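Local coordinates for antifreeze protein (Marinomonas primoryensis, PDB 3P4G) that binds ice as a hyperactive antifreeze protein that depends on calcium ions and is built as a right-handed beta-helix, at residues 26-30 and 31-35; 294-297 and 298-301. All blocks are in the same frame, centred on the assembly; numbering follows the deposited sequence.

Interaction 1 (26-30 and 31-35); sequences DHYIG and SAFDA. With CA (calcium ion), chain E.
Tyr28 reaches forward along its own chain to Ser31 and Phe33, in the loop that opens the right-handed calcium-binding beta-helix between strands 24-25 and 39-42. Its hydroxyl carries the contact: Ser31 N donates to Tyr28 OH over 3.1 Å, but the N-H...O angle of 127° makes this a weak bond. The stronger polar partner of that hydroxyl is Thr49 O, which precedes strand 50-51. With CG anti to the backbone N (chi1 177°), the phenol runs alongside the following backbone, and Gly30 N sits over the centre of one ring face, 3.5 Å above its plane. Beyond the hydroxyl stands Phe33, whose CE1 lies 3.8 Å from Tyr28 OH, and the oxygen meets that ring at its edge, near its plane; CZ of Phe33 is 4.1 Å from Tyr28 CE1. Phe25, Val42 and Leu50 pack round the buried tyrosine, while His23 meets Phe33 edge-to-face. A leucine in place of Tyr28 would probably leave Thr49 O without this partner and open a gap beside Phe33. Gly30 has phi 122°, where a side chain would collide with the preceding carbonyl oxygen. Past Phe33 the chain enters a calcium site completed by Ser36, Asn38, Val52, Ala54 and Asp57, to which Asp34 O binds at 2.3 Å.

Interaction 2 (294-297 and 298-301); sequences SDLR and NRVA
Helix 294-300, a short alpha-helix near the C-terminal end of the beta-helix, is held by successive i to i+4 backbone bonds. Asn298 N donates to Ser294 O (2.9 Å) and Arg299 N to Asp295 O (3.0 Å), with N-H...O angles of 154° and 152°. Val300 N is shared: it bonds to Leu296 O and, weakly, to Arg297 O at 3.4 Å, an i to i+3 pairing.

The side chains meet three and four residues along the helix. Arg299 starts with CG anti to its N (chi1 167°) and bends at chi3, which folds its guanidinium back over the preceding turn. Asp295 O consequently lies over the centre of one guanidinium face, 3.8 Å from the plane, so the oxygen meets the flat side of the group and not the line of an N-H. NH1 of Arg299 comes 4.1 Å from Leu296 CD1, the two side chains crossing at a slant. The acid of Asp295 remains apart from this group, its OD2 5.5 Å from Arg299 NH2, so the two opposite charges are not in contact and any attraction between them is probably weak.

Leu296 CD1 also approaches Val300 CG1, at 4.4 Å, and these two residues are buried. Tyr285 adjoins Leu296, while Leu267 and Val271 adjoin both Val300 and Arg299. Arg297 NH1 is bonded to Tyr290 O, and its guanidinium lays one face against Ser294 CA. Apolar residues four apart facing the protein, with polar ones such as Asn298 exposed, are the signature of an amphipathic alpha-helix.

How the interactions relate
From the N terminus, the chain passes through strand 24-25 and then makes interaction 1, a local contact within the loop leading to strand 39-42 and the calcium site that includes Asp34. The long run of parallel strands follows before helix 294-300, where interaction 2 forms within one helical segment. Each contact joins two adjoining segments without intervening residues, so neither closes a long loop, and the pair are in series, neither nested nor crossed. The centres of interaction 1 and interaction 2 lie about 67 Å apart, on opposite sides of the chain's centre. Interaction 1 belongs to the first turn, bordering strand 50-51; interaction 2 borders strand 270-272, before strand 305-308.

Interaction 1 (26-30 and 31-35)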
ATOM      1  N   ASP A  26       9.381   4.439  35.072  1.00 21.19           N
ATOM      2  CA  ASP A  26       7.994   3.953  35.089  1.00 22.86           C
ATOM      3  C   ASP A  26       7.227   4.977  34.249  1.00 22.67           C
ATOM      4  O   ASP A  26       7.078   4.801  33.033  1.00 22.73           O
ATOM      5  CB  ASP A  26       7.434   3.768  36.529  1.00 24.06           C
ATOM      6  CG  ASP A  26       5.947   3.230  36.553  1.00 29.94           C
ATOM      7  OD1 ASP A  26       5.333   2.909  35.489  1.00 32.81           O
ATOM      8  OD2 ASP A  26       5.383   3.122  37.672  1.00 35.33           O
ATOM      9  N   HIS A  27       6.784   6.061  34.863  1.00 22.65           N
ATOM     10  CA  HIS A  27       6.160   7.131  34.118  1.00 22.53           C
ATOM     11  C   HIS A  27       7.287   8.037  33.591  1.00 21.79           C
ATOM     12  O   HIS A  27       8.005   8.675  34.368  1.00 22.14           O
ATOM     13  CB  HIS A  27       5.174   7.852  35.049  1.00 24.22           C
ATOM     14  CG  HIS A  27       4.389   8.969  34.421  1.00 25.17           C
ATOM     15  ND1 HIS A  27       4.163   9.076  33.060  1.00 26.74           N
ATOM     16  CD2 HIS A  27       3.713  10.001  34.995  1.00 25.51           C
ATOM     17  CE1 HIS A  27       3.399  10.133  32.823  1.00 23.66           C
ATOM     18  NE2 HIS A  27       3.114  10.712  33.978  1.00 28.93           N
ATOM     19  N   TYR A  28       7.484   8.061  32.269  1.00 20.14           N
ATOM     20  CA  TYR A  28       8.506   8.925  31.669  1.00 18.58           C
ATOM     21  C   TYR A  28       8.037  10.360  31.530  1.00 18.65           C
ATOM     22  O   TYR A  28       7.094  10.672  30.770  1.00 17.24           O
ATOM     23  CB  TYR A  28       8.970   8.388  30.321  1.00 17.61           C
ATOM     24  CG  TYR A  28       9.963   9.294  29.636  1.00 20.81           C
ATOM     25  CD1 TYR A  28      11.336   9.151  29.865  1.00 19.46           C
ATOM     26  CD2 TYR A  28       9.527  10.314  28.756  1.00 17.29           C
ATOM     27  CE1 TYR A  28      12.277  10.003  29.214  1.00 19.35           C
ATOM     28  CE2 TYR A  28      10.435  11.173  28.126  1.00 19.15           C
ATOM     29  CZ  TYR A  28      11.815  11.001  28.352  1.00 17.24           C
ATOM     30  OH  TYR A  28      12.737  11.821  27.731  1.00 17.57           O
ATOM     31  N   ILE A  29       8.729  11.252  32.242  1.00 17.95           N
ATOM     32  CA  ILE A  29       8.361  12.656  32.226  1.00 18.86           C
ATOM     33  C   ILE A  29       9.537  13.550  31.793  1.00 19.21           C
ATOM     34  O   ILE A  29       9.551  14.752  32.040  1.00 19.76           O
ATOM     35  CB  ILE A  29       7.764  13.083  33.556  1.00 20.30           C
ATOM     36  CG1 ILE A  29       8.767  12.849  34.708  1.00 20.67           C
ATOM     37  CG2 ILE A  29       6.474  12.283  33.827  1.00 20.90           C
ATOM     38  CD1 ILE A  29       8.389  13.592  36.020  1.00 24.87           C
ATOM     39  N   GLY A  30      10.524  12.968  31.134  1.00 19.31           N
ATOM     40  CA  GLY A  30      11.583  13.777  30.563  1.00 20.35           C
ATOM     41  C   GLY A  30      12.924  13.360  31.120  1.00 22.43           C
ATOM     42  O   GLY A  30      13.064  13.120  32.323  1.00 22.47           O
ATOM     43  N   SER A  31      13.902  13.247  30.226  1.00 21.93           N
ATOM     44  CA  SER A  31      15.259  12.914  30.599  1.00 22.44           C
ATOM     45  C   SER A  31      16.151  13.221  29.405  1.00 21.79           C
ATOM     46  O   SER A  31      15.667  13.302  28.263  1.00 22.37           O
ATOM     47  CB  SER A  31      15.370  11.450  30.965  1.00 22.50           C
ATOM     48  OG  SER A  31      16.645  11.248  31.528  1.00 27.62           O
ATOM     49  N   ALA A  32      17.444  13.400  29.656  1.00 21.49           N
ATOM     50  CA  ALA A  32      18.392  13.725  28.600  1.00 20.53           C
ATOM     51  C   ALA A  32      19.202  12.459  28.270  1.00 19.80           C
ATOM     52  O   ALA A  32      19.663  11.783  29.170  1.00 19.98           O
ATOM     53  CB  ALA A  32      19.338  14.827  29.068  1.00 22.31           C
ATOM     54  N   PHE A  33      19.412  12.191  26.985  1.00 16.35           N
ATOM     55  CA  PHE A  33      20.270  11.086  26.562  1.00 15.84           C
ATOM     56  C   PHE A  33      21.504  11.614  25.877  1.00 14.86           C
ATOM     57  O   PHE A  33      21.876  12.792  26.102  1.00 14.47           O
ATOM     58  CB  PHE A  33      19.462  10.076  25.748  1.00 14.25           C
ATOM     59  CG  PHE A  33      18.242   9.632  26.492  1.00 14.98           C
ATOM     60  CD1 PHE A  33      17.013  10.274  26.294  1.00 16.47           C
ATOM     61  CD2 PHE A  33      18.335   8.618  27.434  1.00 15.53           C
ATOM     62  CE1 PHE A  33      15.870   9.868  27.021  1.00 13.71           C
ATOM     63  CE2 PHE A  33      17.225   8.244  28.166  1.00 15.53           C
ATOM     64  CZ  PHE A  33      15.986   8.842  27.926  1.00 16.17           C
ATOM     65  N   ASP A  34      22.214  10.752  25.156  1.00 14.12           N
ATOM     66  CA  ASP A  34      23.454  11.203  24.515  1.00 15.76           C
ATOM     67  C   ASP A  34      23.854  10.332  23.375  1.00 15.62           C
ATOM     68  O   ASP A  34      23.044   9.527  22.888  1.00 15.39           O
ATOM     69  CB  ASP A  34      24.595  11.213  25.545  1.00 18.15           C
ATOM     70  CG  ASP A  34      24.809   9.869  26.177  1.00 21.90           C
ATOM     71  OD1 ASP A  34      25.334   9.847  27.315  1.00 32.84           O
ATOM     72  OD2 ASP A  34      24.472   8.830  25.576  1.00 19.17           O
ATOM     73  N   ALA A  35      25.123  10.482  22.968  1.00 16.49           N
ATOM     74  CA  ALA A  35      25.635   9.855  21.745  1.00 15.98           C
ATOM     75  C   ALA A  35      25.948   8.368  21.958  1.00 15.25           C
ATOM     76  O   ALA A  35      26.239   7.657  20.997  1.00 15.55           O
ATOM     77  CB  ALA A  35      26.892  10.614  21.206  1.00 16.91           C
TER
HETATM   78 CA    CA E 401      22.079   7.693  21.945  1.00  3.23          CA

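Interaction 2 (294-297 and 298-301)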
ATOM      1  N   SER A 294     -24.679  -8.241 -27.077  1.00 22.93           N
ATOM      2  CA  SER A 294     -24.133  -7.100 -27.821  0.70 22.29           C
ATOM      3  C   SER A 294     -23.510  -6.053 -26.889  1.00 21.94           C
ATOM      4  O   SER A 294     -22.523  -5.419 -27.247  1.00 20.76           O
ATOM      5  CB  SER A 294     -25.219  -6.461 -28.685  0.70 23.79           C
ATOM      6  OG  SER A 294     -26.115  -5.748 -27.868  0.70 23.92           O
ATOM      7  N   ASP A 295     -24.080  -5.864 -25.705  1.00 21.00           N
ATOM      8  CA  ASP A 295     -23.488  -4.943 -24.718  1.00 21.49           C
ATOM      9  C   ASP A 295     -22.077  -5.357 -24.279  1.00 18.92           C
ATOM     10  O   ASP A 295     -21.186  -4.521 -24.218  1.00 18.04           O
ATOM     11  CB  ASP A 295     -24.382  -4.796 -23.490  1.00 22.19           C
ATOM     12  CG  ASP A 295     -25.677  -4.034 -23.807  1.00 29.28           C
ATOM     13  OD1 ASP A 295     -25.684  -3.243 -24.786  1.00 33.56           O
ATOM     14  OD2 ASP A 295     -26.696  -4.209 -23.087  1.00 35.08           O
ATOM     15  N   LEU A 296     -21.893  -6.648 -24.000  1.00 18.46           N
ATOM     16  CA  LEU A 296     -20.562  -7.210 -23.660  1.00 16.76           C
ATOM     17  C   LEU A 296     -19.587  -7.028 -24.816  1.00 16.11           C
ATOM     18  O   LEU A 296     -18.491  -6.511 -24.634  1.00 14.01           O
ATOM     19  CB  LEU A 296     -20.670  -8.702 -23.265  1.00 18.17           C
ATOM     20  CG  LEU A 296     -19.348  -9.376 -22.836  1.00 17.33           C
ATOM     21  CD1 LEU A 296     -18.583  -8.663 -21.639  1.00 17.32           C
ATOM     22  CD2 LEU A 296     -19.575 -10.897 -22.588  1.00 14.65           C
ATOM     23  N   ARG A 297     -19.991  -7.427 -26.023  1.00 15.41           N
ATOM     24  CA  ARG A 297     -19.107  -7.241 -27.200  1.00 15.01           C
ATOM     25  C   ARG A 297     -18.708  -5.773 -27.416  1.00 14.85           C
ATOM     26  O   ARG A 297     -17.539  -5.476 -27.737  1.00 15.16           O
ATOM     27  CB  ARG A 297     -19.806  -7.787 -28.456  1.00 17.54           C
ATOM     28  CG  ARG A 297     -20.114  -9.265 -28.412  1.00 15.57           C
ATOM     29  CD  ARG A 297     -20.326  -9.811 -29.843  1.00 20.37           C
ATOM     30  NE  ARG A 297     -21.414  -9.141 -30.560  1.00 19.58           N
ATOM     31  CZ  ARG A 297     -22.697  -9.422 -30.377  1.00 20.80           C
ATOM     32  NH1 ARG A 297     -23.070 -10.347 -29.483  1.00 19.78           N
ATOM     33  NH2 ARG A 297     -23.615  -8.790 -31.093  1.00 23.60           N
ATOM     34  N   ASN A 298     -19.650  -4.851 -27.231  1.00 15.12           N
ATOM     35  CA  ASN A 298     -19.360  -3.427 -27.429  1.00 15.34           C
ATOM     36  C   ASN A 298     -18.385  -2.901 -26.357  1.00 13.89           C
ATOM     37  O   ASN A 298     -17.517  -2.100 -26.655  1.00 14.07           O
ATOM     38  CB  ASN A 298     -20.648  -2.603 -27.409  1.00 17.48           C
ATOM     39  CG  ASN A 298     -21.534  -2.854 -28.651  1.00 20.65           C
ATOM     40  OD1 ASN A 298     -21.102  -3.499 -29.615  1.00 23.92           O
ATOM     41  ND2 ASN A 298     -22.776  -2.348 -28.622  1.00 26.02           N
ATOM     42  N   ARG A 299     -18.559  -3.361 -25.118  1.00 14.01           N
ATOM     43  CA  ARG A 299     -17.709  -2.966 -23.952  1.00 13.92           C
ATOM     44  C   ARG A 299     -16.230  -3.316 -24.195  1.00 12.41           C
ATOM     45  O   ARG A 299     -15.311  -2.561 -23.769  1.00 12.20           O
ATOM     46  CB  ARG A 299     -18.271  -3.730 -22.719  1.00 14.77           C
ATOM     47  CG  ARG A 299     -17.460  -3.787 -21.406  1.00 15.75           C
ATOM     48  CD  ARG A 299     -18.338  -4.321 -20.206  1.00 17.37           C
ATOM     49  NE  ARG A 299     -19.646  -3.655 -20.223  1.00 18.34           N
ATOM     50  CZ  ARG A 299     -20.813  -4.251 -20.350  1.00 18.39           C
ATOM     51  NH1 ARG A 299     -20.934  -5.596 -20.359  1.00 17.48           N
ATOM     52  NH2 ARG A 299     -21.909  -3.494 -20.378  1.00 24.35           N
ATOM     53  N   VAL A 300     -16.013  -4.461 -24.858  1.00 11.86           N
ATOM     54  CA  VAL A 300     -14.630  -5.004 -24.993  1.00 10.35           C
ATOM     55  C   VAL A 300     -14.036  -4.847 -26.379  1.00 11.09           C
ATOM     56  O   VAL A 300     -12.889  -5.261 -26.597  1.00  9.52           O
ATOM     57  CB  VAL A 300     -14.512  -6.509 -24.529  1.00 10.41           C
ATOM     58  CG1 VAL A 300     -14.933  -6.642 -23.046  1.00 12.07           C
ATOM     59  CG2 VAL A 300     -15.314  -7.447 -25.467  1.00 10.10           C
ATOM     60  N   ALA A 301     -14.821  -4.285 -27.299  1.00 12.57           N
ATOM     61  CA  ALA A 301     -14.419  -4.141 -28.697  1.00 13.11           C
ATOM     62  C   ALA A 301     -13.155  -3.344 -28.924  1.00 13.12           C
ATOM     63  O   ALA A 301     -12.499  -3.529 -29.960  1.00 13.33           O
ATOM     64  CB  ALA A 301     -15.544  -3.538 -29.506  1.00 13.15           C
TER